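Local coordinates for protein aggregative adherence fimbrial subunit AggA (Escherichia coli O104:H4 str. C227-11, PDB 4PH8) that builds, as the major subunit, the type I aggregative adherence fimbriae by donor-strand complementation and probably helps them bind host fibronectin, at residues Ala51-Trp56 / Lys106-Ser111; Pro80-Gly85 / Ala95-Lys100; Ala38-Ser43 / Leu130-Asp135. One frame throughout, in Å; residues are numbered along the deposited sequence.

Contact 1 (Ala51-Trp56 / Lys106-Ser111); sequences AKVWLW and KFLNAS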
loop_
_atom_site.group_PDB
_atom_site.type_symbol
_atom_site.label_atom_id
_atom_site.label_comp_id
_atom_site.label_asym_id
_atom_site.label_seq_id
_atom_site.Cartn_x
_atom_site.Cartn_y
_atom_site.Cartn_z
ATOM N N ALA A 51 7.943 16.125 2.243
ATOM C CA ALA A 51 7.785 14.902 1.446
ATOM C C ALA A 51 6.362 14.403 1.405
ATOM O O ALA A 51 5.645 14.479 2.397
ATOM C CB ALA A 51 8.650 13.793 2.040
ATOM N N LYS A 52 6.000 13.818 0.267
ATOM C CA LYS A 52 4.694 13.238 0.057
ATOM C C LYS A 52 4.941 11.774 -0.226
ATOM O O LYS A 52 5.763 11.431 -1.072
ATOM C CB LYS A 52 3.988 13.939 -1.124
ATOM C CG LYS A 52 2.709 13.263 -1.615
ATOM C CD LYS A 52 2.169 13.885 -2.900
ATOM C CE LYS A 52 1.805 15.346 -2.714
ATOM N NZ LYS A 52 1.221 15.895 -3.970
ATOM N N VAL A 53 4.233 10.907 0.490
ATOM C CA VAL A 53 4.372 9.487 0.278
ATOM C C VAL A 53 3.160 8.941 -0.448
ATOM O O VAL A 53 2.082 9.538 -0.431
ATOM C CB VAL A 53 4.650 8.711 1.575
ATOM C CG1 VAL A 53 6.021 9.053 2.108
ATOM C CG2 VAL A 53 3.577 8.948 2.633
ATOM N N TRP A 54 3.370 7.805 -1.107
ATOM C CA TRP A 54 2.392 7.195 -1.981
ATOM C C TRP A 54 2.333 5.708 -1.728
ATOM O O TRP A 54 3.331 5.092 -1.334
ATOM C CB TRP A 54 2.785 7.384 -3.443
ATOM C CG TRP A 54 2.833 8.794 -3.891
ATOM C CD1 TRP A 54 3.843 9.682 -3.694
ATOM C CD2 TRP A 54 1.834 9.476 -4.651
ATOM N NE1 TRP A 54 3.530 10.895 -4.278
ATOM C CE2 TRP A 54 2.302 10.792 -4.872
ATOM C CE3 TRP A 54 0.585 9.108 -5.157
ATOM C CZ2 TRP A 54 1.558 11.741 -5.574
ATOM C CZ3 TRP A 54 -0.154 10.050 -5.856
ATOM C CH2 TRP A 54 0.343 11.355 -6.055
ATOM N N LEU A 55 1.158 5.155 -2.005
ATOM C CA LEU A 55 0.903 3.745 -1.937
ATOM C C LEU A 55 -0.066 3.396 -3.048
ATOM O O LEU A 55 -1.041 4.116 -3.280
ATOM C CB LEU A 55 0.297 3.440 -0.578
ATOM C CG LEU A 55 0.171 2.051 -0.035
ATOM C CD1 LEU A 55 1.485 1.277 -0.095
ATOM C CD2 LEU A 55 -0.305 2.159 1.406
ATOM N N TRP A 56 0.197 2.296 -3.744
ATOM C CA TRP A 56 -0.704 1.856 -4.797
ATOM C C TRP A 56 -0.541 0.383 -5.089
ATOM O O TRP A 56 0.488 -0.205 -4.785
ATOM C CB TRP A 56 -0.560 2.700 -6.089
ATOM C CG TRP A 56 0.725 2.552 -6.884
ATOM C CD1 TRP A 56 0.907 1.803 -8.019
ATOM C CD2 TRP A 56 1.982 3.221 -6.648
ATOM N NE1 TRP A 56 2.191 1.948 -8.484
ATOM C CE2 TRP A 56 2.870 2.816 -7.673
ATOM C CE3 TRP A 56 2.440 4.108 -5.678
ATOM C CZ2 TRP A 56 4.189 3.258 -7.740
ATOM C CZ3 TRP A 56 3.756 4.554 -5.750
ATOM C CH2 TRP A 56 4.617 4.122 -6.776
ATOM N N LYS A 106 3.302 11.211 10.773
ATOM C CA LYS A 106 4.477 10.760 10.008
ATOM C C LYS A 106 4.267 9.529 9.134
ATOM O O LYS A 106 5.168 9.135 8.399
ATOM C CB LYS A 106 5.632 10.499 10.962
ATOM C CG LYS A 106 6.145 11.726 11.716
ATOM C CD LYS A 106 7.460 11.339 12.378
ATOM C CE LYS A 106 8.121 12.467 13.151
ATOM N NZ LYS A 106 9.390 11.939 13.713
ATOM N N PHE A 107 3.078 8.933 9.206
ATOM C CA PHE A 107 2.792 7.698 8.480
ATOM C C PHE A 107 1.568 7.831 7.613
ATOM O O PHE A 107 0.582 8.462 8.006
ATOM C CB PHE A 107 2.586 6.531 9.455
ATOM C CG PHE A 107 3.783 6.225 10.284
ATOM C CD1 PHE A 107 4.746 5.355 9.821
ATOM C CD2 PHE A 107 3.960 6.825 11.535
ATOM C CE1 PHE A 107 5.867 5.059 10.581
ATOM C CE2 PHE A 107 5.086 6.546 12.287
ATOM C CZ PHE A 107 6.035 5.657 11.808
ATOM N N LEU A 108 1.656 7.226 6.430
ATOM C CA LEU A 108 0.506 6.880 5.614
ATOM C C LEU A 108 0.131 5.443 5.931
ATOM O O LEU A 108 0.967 4.548 5.807
ATOM C CB LEU A 108 0.870 6.980 4.143
ATOM C CG LEU A 108 -0.145 6.488 3.107
ATOM C CD1 LEU A 108 -1.501 7.115 3.321
ATOM C CD2 LEU A 108 0.371 6.812 1.714
ATOM N N ASN A 109 -1.111 5.228 6.353
ATOM C CA ASN A 109 -1.616 3.890 6.644
ATOM C C ASN A 109 -2.804 3.600 5.737
ATOM O O ASN A 109 -3.658 4.470 5.488
ATOM C CB ASN A 109 -2.031 3.755 8.128
ATOM C CG ASN A 109 -0.852 3.486 9.063
ATOM O OD1 ASN A 109 -0.341 2.374 9.097
ATOM N ND2 ASN A 109 -0.432 4.496 9.835
ATOM N N ALA A 110 -2.837 2.382 5.219
ATOM C CA ALA A 110 -3.931 1.906 4.382
ATOM C C ALA A 110 -4.149 0.425 4.610
ATOM O O ALA A 110 -3.224 -0.323 4.974
ATOM C CB ALA A 110 -3.660 2.160 2.915
ATOM N N SER A 111 -5.386 0.013 4.382
ATOM C CA SER A 111 -5.763 -1.387 4.520
ATOM C C SER A 111 -6.809 -1.856 3.506
ATOM O O SER A 111 -7.515 -1.062 2.885
ATOM C CB SER A 111 -6.268 -1.639 5.930
ATOM O OG SER A 111 -7.513 -1.008 6.142
#
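Val53 and Leu55 of strand 52-56 face Leu108 and Ala110 of strand 108-111, the two strands running nearly parallel at 13° with their axes 8.3 Å apart at closest approach. Such a gap is too wide for backbone bonding; the strands lie in the two layers of a beta sandwich, and alternate residues of each send apolar side chains into the space between.

Leu108 is the middle piece. With CG anti to the backbone N (chi1 172°), its branch extends across the gap and settles between Val53 and Leu55. Leu108 and Val53 pass alongside one another from opposite sides, bringing Val53 CG2 to 3.7 Å from Leu108 CB and 4.0 Å from Leu108 CD2. The same CD2 methyl of Leu108 also rests on the backbone at Val53 O, 3.9 Å away, and reaches Leu55 CB at 4.1 Å. One step further along, Leu55 CD2 meets Ala110 CB at 3.7 Å: the single methyl of an alanine suits a place where a long leucine branch already crosses the interior. Trp64 packs against both of these residues.

Trp54, between the two inward residues, points away and meets Tyr98. The backbones of Val53 and Leu55 are bonded to Lys99 and Ile97 in their own layer. With no hydrogen bond between the segments, the joint across the layers rests on van der Waals contact and the burial of apolar side chains.

Contact 2 (Pro80-Gly85 / Ala95-Lys100); sequences PSIDGG and AKIYKK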
loop_
_atom_site.group_PDB
_atom_site.type_symbol
_atom_site.label_atom_id
_atom_site.label_comp_id
_atom_site.label_asym_id
_atom_site.label_seq_id
_atom_site.Cartn_x
_atom_site.Cartn_y
_atom_site.Cartn_z
ATOM N N PRO A 80 -8.844 0.009 -1.287
ATOM C CA PRO A 80 -8.279 0.359 0.014
ATOM C C PRO A 80 -9.096 1.350 0.835
ATOM O O PRO A 80 -9.827 2.191 0.295
ATOM C CB PRO A 80 -6.918 0.987 -0.317
ATOM C CG PRO A 80 -6.916 1.235 -1.771
ATOM C CD PRO A 80 -8.026 0.477 -2.416
ATOM N N SER A 81 -8.913 1.240 2.146
ATOM C CA SER A 81 -9.239 2.279 3.105
ATOM C C SER A 81 -7.947 2.905 3.585
ATOM O O SER A 81 -6.934 2.220 3.712
ATOM C CB SER A 81 -9.992 1.670 4.275
ATOM O OG SER A 81 -11.212 1.153 3.798
ATOM N N ILE A 82 -7.998 4.198 3.855
ATOM C CA ILE A 82 -6.815 4.984 4.160
ATOM C C ILE A 82 -7.051 5.838 5.394
ATOM O O ILE A 82 -8.202 6.128 5.777
ATOM C CB ILE A 82 -6.376 5.835 2.947
ATOM C CG1 ILE A 82 -7.393 6.940 2.623
ATOM C CG2 ILE A 82 -6.117 4.922 1.761
ATOM C CD1 ILE A 82 -6.986 7.823 1.445
ATOM N N ASP A 83 -5.958 6.232 6.038
ATOM C CA ASP A 83 -6.089 7.058 7.235
ATOM C C ASP A 83 -6.683 8.443 6.916
ATOM O O ASP A 83 -6.744 8.889 5.762
ATOM C CB ASP A 83 -4.767 7.138 8.014
ATOM C CG ASP A 83 -3.712 8.012 7.357
ATOM O OD1 ASP A 83 -3.964 9.223 7.223
ATOM O OD2 ASP A 83 -2.598 7.509 7.040
ATOM N N GLY A 84 -7.139 9.112 7.958
ATOM C CA GLY A 84 -7.845 10.356 7.788
ATOM C C GLY A 84 -7.049 11.499 7.213
ATOM O O GLY A 84 -7.645 12.491 6.756
ATOM N N GLY A 85 -5.721 11.392 7.241
ATOM C CA GLY A 85 -4.872 12.433 6.682
ATOM C C GLY A 85 -4.405 12.212 5.256
ATOM O O GLY A 85 -3.711 13.049 4.692
ATOM N N ALA A 95 -7.637 4.789 -7.115
ATOM C CA ALA A 95 -7.333 4.294 -5.762
ATOM C C ALA A 95 -5.892 4.550 -5.321
ATOM O O ALA A 95 -5.537 4.208 -4.198
ATOM C CB ALA A 95 -7.649 2.813 -5.645
ATOM N N LYS A 96 -5.056 5.133 -6.177
ATOM C CA LYS A 96 -3.701 5.502 -5.751
ATOM C C LYS A 96 -3.800 6.489 -4.582
ATOM O O LYS A 96 -4.638 7.380 -4.575
ATOM C CB LYS A 96 -2.897 6.074 -6.914
ATOM C CG LYS A 96 -1.506 6.555 -6.557
ATOM C CD LYS A 96 -0.709 6.930 -7.799
ATOM C CE LYS A 96 -0.221 5.713 -8.553
ATOM N NZ LYS A 96 0.403 6.124 -9.844
ATOM N N ILE A 97 -2.957 6.295 -3.573
ATOM C CA ILE A 97 -3.046 7.054 -2.332
ATOM C C ILE A 97 -1.817 7.912 -2.150
ATOM O O ILE A 97 -0.716 7.449 -2.416
ATOM C CB ILE A 97 -3.088 6.074 -1.145
ATOM C CG1 ILE A 97 -4.185 5.028 -1.367
ATOM C CG2 ILE A 97 -3.252 6.826 0.171
ATOM C CD1 ILE A 97 -3.916 3.720 -0.636
ATOM N N TYR A 98 -1.996 9.134 -1.658
ATOM C CA TYR A 98 -0.871 9.949 -1.252
ATOM C C TYR A 98 -1.142 10.603 0.079
ATOM O O TYR A 98 -2.287 10.672 0.550
ATOM C CB TYR A 98 -0.555 11.029 -2.301
ATOM C CG TYR A 98 -1.677 12.009 -2.522
ATOM C CD1 TYR A 98 -2.673 11.745 -3.451
ATOM C CD2 TYR A 98 -1.746 13.191 -1.800
ATOM C CE1 TYR A 98 -3.715 12.628 -3.651
ATOM C CE2 TYR A 98 -2.794 14.078 -1.982
ATOM C CZ TYR A 98 -3.764 13.796 -2.915
ATOM O OH TYR A 98 -4.800 14.684 -3.103
ATOM N N LYS A 99 -0.072 11.086 0.684
ATOM C CA LYS A 99 -0.170 11.854 1.917
ATOM C C LYS A 99 1.042 12.734 2.082
ATOM O O LYS A 99 2.158 12.247 2.003
ATOM C CB LYS A 99 -0.276 10.930 3.103
ATOM C CG LYS A 99 -0.476 11.648 4.428
ATOM C CD LYS A 99 -0.747 10.624 5.531
ATOM C CE LYS A 99 -0.953 11.274 6.888
ATOM N NZ LYS A 99 -1.406 10.304 7.923
ATOM N N LYS A 100 0.805 14.022 2.325
ATOM C CA LYS A 100 1.853 14.945 2.704
ATOM C C LYS A 100 2.092 14.744 4.200
ATOM O O LYS A 100 1.237 15.040 5.026
ATOM C CB LYS A 100 1.428 16.389 2.371
ATOM C CG LYS A 100 2.229 17.491 3.045
ATOM C CD LYS A 100 3.683 17.515 2.610
ATOM C CE LYS A 100 4.226 18.941 2.601
ATOM N NZ LYS A 100 4.108 19.590 1.268
#
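Pro80, Ile82 and Asp83 meet Ala95, Ile97 and Lys99 in a partly buried contact at one side of the beta sandwich, apolar at one end and ionic at the other. It joins the end of strand 75-82, bonded here to strand 108-114, to strand 97-100, which pairs with strand 52-68. The touching parts run in similar directions, 25° apart.

At the apolar end, the compact ring of Pro80 brings CD to within 4.0 Å of Ala95 CB. Ile82 and Ile97 then slide past each other, and Ile82 CG2 presses on Ile97 CD1 at 3.5 Å, a tight carbon pair. Two beta-branched residues fit here, giving each strand a broad hydrocarbon surface, which Phe88 helps to cover.

The ionic end depends on Lys99, whose chain is extended throughout (chi1 -176°) and crosses Asp83 at about a right angle. Lys99 NZ forms a salt bridge with Asp83 OD1 at 2.9 Å, approaching from above the carboxylate plane, 37° out of it. Phe107 O and Asn105 OD1 also accept from this ammonium, which probably keeps it charged, while Asp83 OD2 takes the backbone N of Asn109. Lacking a side chain, Gly85 lets its backbone lie close to the lysine stem, with Gly85 O 3.5 Å from Lys99 CG. Gly85 N, in turn, donates to Asp83 OD1 at 2.8 Å, nearly along the C-O axis: the Asx turn by which the chain leaves its strand.

Contact 3 (Ala38-Ser43 / Leu130-Asp135); sequences AKVTTS and LHAAVD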
loop_
_atom_site.group_PDB
_atom_site.type_symbol
_atom_site.label_atom_id
_atom_site.label_comp_id
_atom_site.label_asym_id
_atom_site.label_seq_id
_atom_site.Cartn_x
_atom_site.Cartn_y
_atom_site.Cartn_z
ATOM N N ALA A 38 -0.742 -1.775 5.040
ATOM C CA ALA A 38 0.559 -1.253 4.678
ATOM C C ALA A 38 0.720 0.131 5.303
ATOM O O ALA A 38 -0.255 0.857 5.527
ATOM C CB ALA A 38 0.705 -1.168 3.170
ATOM N N LYS A 39 1.965 0.483 5.562
ATOM C CA LYS A 39 2.312 1.739 6.192
ATOM C C LYS A 39 3.559 2.259 5.498
ATOM O O LYS A 39 4.482 1.497 5.227
ATOM C CB LYS A 39 2.549 1.485 7.699
ATOM C CG LYS A 39 3.370 2.497 8.458
ATOM C CD LYS A 39 3.440 2.185 9.951
ATOM C CE LYS A 39 4.256 0.950 10.339
ATOM N NZ LYS A 39 5.626 0.858 9.815
ATOM N N VAL A 40 3.573 3.555 5.195
ATOM C CA VAL A 40 4.689 4.174 4.480
ATOM C C VAL A 40 5.147 5.424 5.233
ATOM O O VAL A 40 4.341 6.215 5.713
ATOM C CB VAL A 40 4.315 4.550 3.010
ATOM C CG1 VAL A 40 5.557 4.996 2.258
ATOM C CG2 VAL A 40 3.663 3.374 2.310
ATOM N N THR A 41 6.456 5.594 5.336
ATOM C CA THR A 41 7.004 6.789 5.954
ATOM C C THR A 41 8.316 7.110 5.267
ATOM O O THR A 41 8.723 6.435 4.309
ATOM C CB THR A 41 7.165 6.615 7.487
ATOM O OG1 THR A 41 7.418 7.891 8.112
ATOM C CG2 THR A 41 8.258 5.619 7.821
ATOM N N THR A 42 8.959 8.166 5.737
ATOM C CA THR A 42 10.277 8.519 5.263
ATOM C C THR A 42 11.044 9.151 6.438
ATOM O O THR A 42 10.552 9.151 7.565
ATOM C CB THR A 42 10.179 9.448 4.021
ATOM O OG1 THR A 42 11.488 9.719 3.517
ATOM C CG2 THR A 42 9.502 10.756 4.390
ATOM N N SER A 43 12.234 9.693 6.180
ATOM C CA SER A 43 13.091 10.215 7.261
ATOM C C SER A 43 12.538 11.507 7.879
ATOM O O SER A 43 11.760 12.246 7.253
ATOM C CB SER A 43 14.500 10.467 6.744
ATOM O OG SER A 43 14.466 11.554 5.826
ATOM N N LEU A 130 2.378 -4.489 -3.448
ATOM C CA LEU A 130 2.131 -3.089 -3.191
ATOM C C LEU A 130 3.339 -2.274 -3.573
ATOM O O LEU A 130 4.484 -2.699 -3.394
ATOM C CB LEU A 130 1.780 -2.860 -1.734
ATOM C CG LEU A 130 0.474 -3.481 -1.253
ATOM C CD1 LEU A 130 0.259 -3.074 0.185
ATOM C CD2 LEU A 130 -0.717 -3.071 -2.102
ATOM N N HIS A 131 3.065 -1.101 -4.124
ATOM C CA HIS A 131 4.104 -0.175 -4.487
ATOM C C HIS A 131 4.010 0.995 -3.546
ATOM O O HIS A 131 2.910 1.414 -3.181
ATOM C CB HIS A 131 3.876 0.334 -5.898
ATOM C CG HIS A 131 4.115 -0.689 -6.956
ATOM N ND1 HIS A 131 5.331 -0.822 -7.587
ATOM C CD2 HIS A 131 3.293 -1.604 -7.520
ATOM C CE1 HIS A 131 5.247 -1.775 -8.497
ATOM N NE2 HIS A 131 4.025 -2.273 -8.464
ATOM N N ALA A 132 5.156 1.552 -3.192
ATOM C CA ALA A 132 5.192 2.753 -2.371
ATOM C C ALA A 132 6.235 3.707 -2.920
ATOM O O ALA A 132 7.215 3.293 -3.549
ATOM C CB ALA A 132 5.506 2.419 -0.927
ATOM N N ALA A 133 6.027 4.989 -2.690
ATOM C CA ALA A 133 7.008 5.973 -3.122
ATOM C C ALA A 133 7.025 7.173 -2.213
ATOM O O ALA A 133 6.125 7.364 -1.388
ATOM C CB ALA A 133 6.748 6.406 -4.570
ATOM N N VAL A 134 8.072 7.979 -2.384
ATOM C CA VAL A 134 8.205 9.257 -1.729
ATOM C C VAL A 134 8.651 10.278 -2.762
ATOM O O VAL A 134 9.597 10.012 -3.521
ATOM C CB VAL A 134 9.189 9.232 -0.529
ATOM C CG1 VAL A 134 10.609 8.830 -0.937
ATOM C CG2 VAL A 134 9.213 10.575 0.185
ATOM N N ASP A 135 7.951 11.416 -2.783
ATOM C CA ASP A 135 8.241 12.557 -3.665
ATOM C C ASP A 135 8.874 13.645 -2.819
ATOM O O ASP A 135 8.401 13.958 -1.716
ATOM C CB ASP A 135 6.967 13.185 -4.249
ATOM C CG ASP A 135 6.293 12.332 -5.282
ATOM O OD1 ASP A 135 6.907 11.362 -5.755
ATOM O OD2 ASP A 135 5.124 12.651 -5.628
#
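Leu130 meets Ala38 at the start of the contact, where Leu130 CD1 lies 3.6 Å from Ala38 CB. Because the leucine's CG stands anti to its carbonyl carbon (chi1 -65°), one methyl can be set against the alanine while the side chain also packs on Trp64 and Ile151. The small residue opposite makes room for that long branch, and its backbone is bonded to Ala110 in its own layer.

His131 turns to the other side of the strand, where its ring stacks on that of Trp56. Ala132 comes back to the interior. Its CB sits under the fork of Val40, 3.8 Å from Val40 CG2 and 4.1 Å from Val40 CG1, a methyl against two methyls that lets the strands draw in to 7.0 Å between Val40 CA and Ala132 CA. Ile18 adds to this patch. Strands 38-41 and 130-135 run 19° from parallel, without hydrogen bonds between them. This is face-to-face packing of the two sheets of a beta sandwich, consistent with the immunoglobulin-like fold of fimbrial subunits assembled by donor-strand complementation.

Ala133 points away and packs against Trp56 and Gln146. At Val134 the inward side resumes: the side chains of Val134 and Thr42 cross at about a right angle, and Val134 CG2, anti to its backbone N, lies 4.1 Å from both Thr42 CB and Thr42 OG1. Threonine is apt here because its hydroxyl tolerates the apolar neighbour, Thr42 OG1 being hydrogen-bonded to Pro15 O. Thr42 also touches Cys14, whose disulfide to Cys46 ties the N-terminal stretch to the helix 44-49 that Ser43 caps. Asp135 faces the far side of the strand, where its OD2 makes a weak hydrogen bond to Trp54 NE1.

Contacts 1 and 3 lie side by side in the sandwich interior, their centres about 5 Å apart, and contact 2 continues the packing from contact 1, about 6 Å away between centres. Contact 1 therefore lies between the others: contacts 2 and 3, with centres about 11 Å apart, do not touch. Between contacts 1 and 3, Thr41 OG1 bonds Lys106 O at 2.6 Å and Leu55 CD1 packs on His131 O at 3.4 Å. Between contacts 1 and 2, Ser111 N lies 2.8 Å from Ser81 O, a probable hydrogen bond. Along the chain they are nested, contact 2 within the loop closed by contact 1, and that within contact 3.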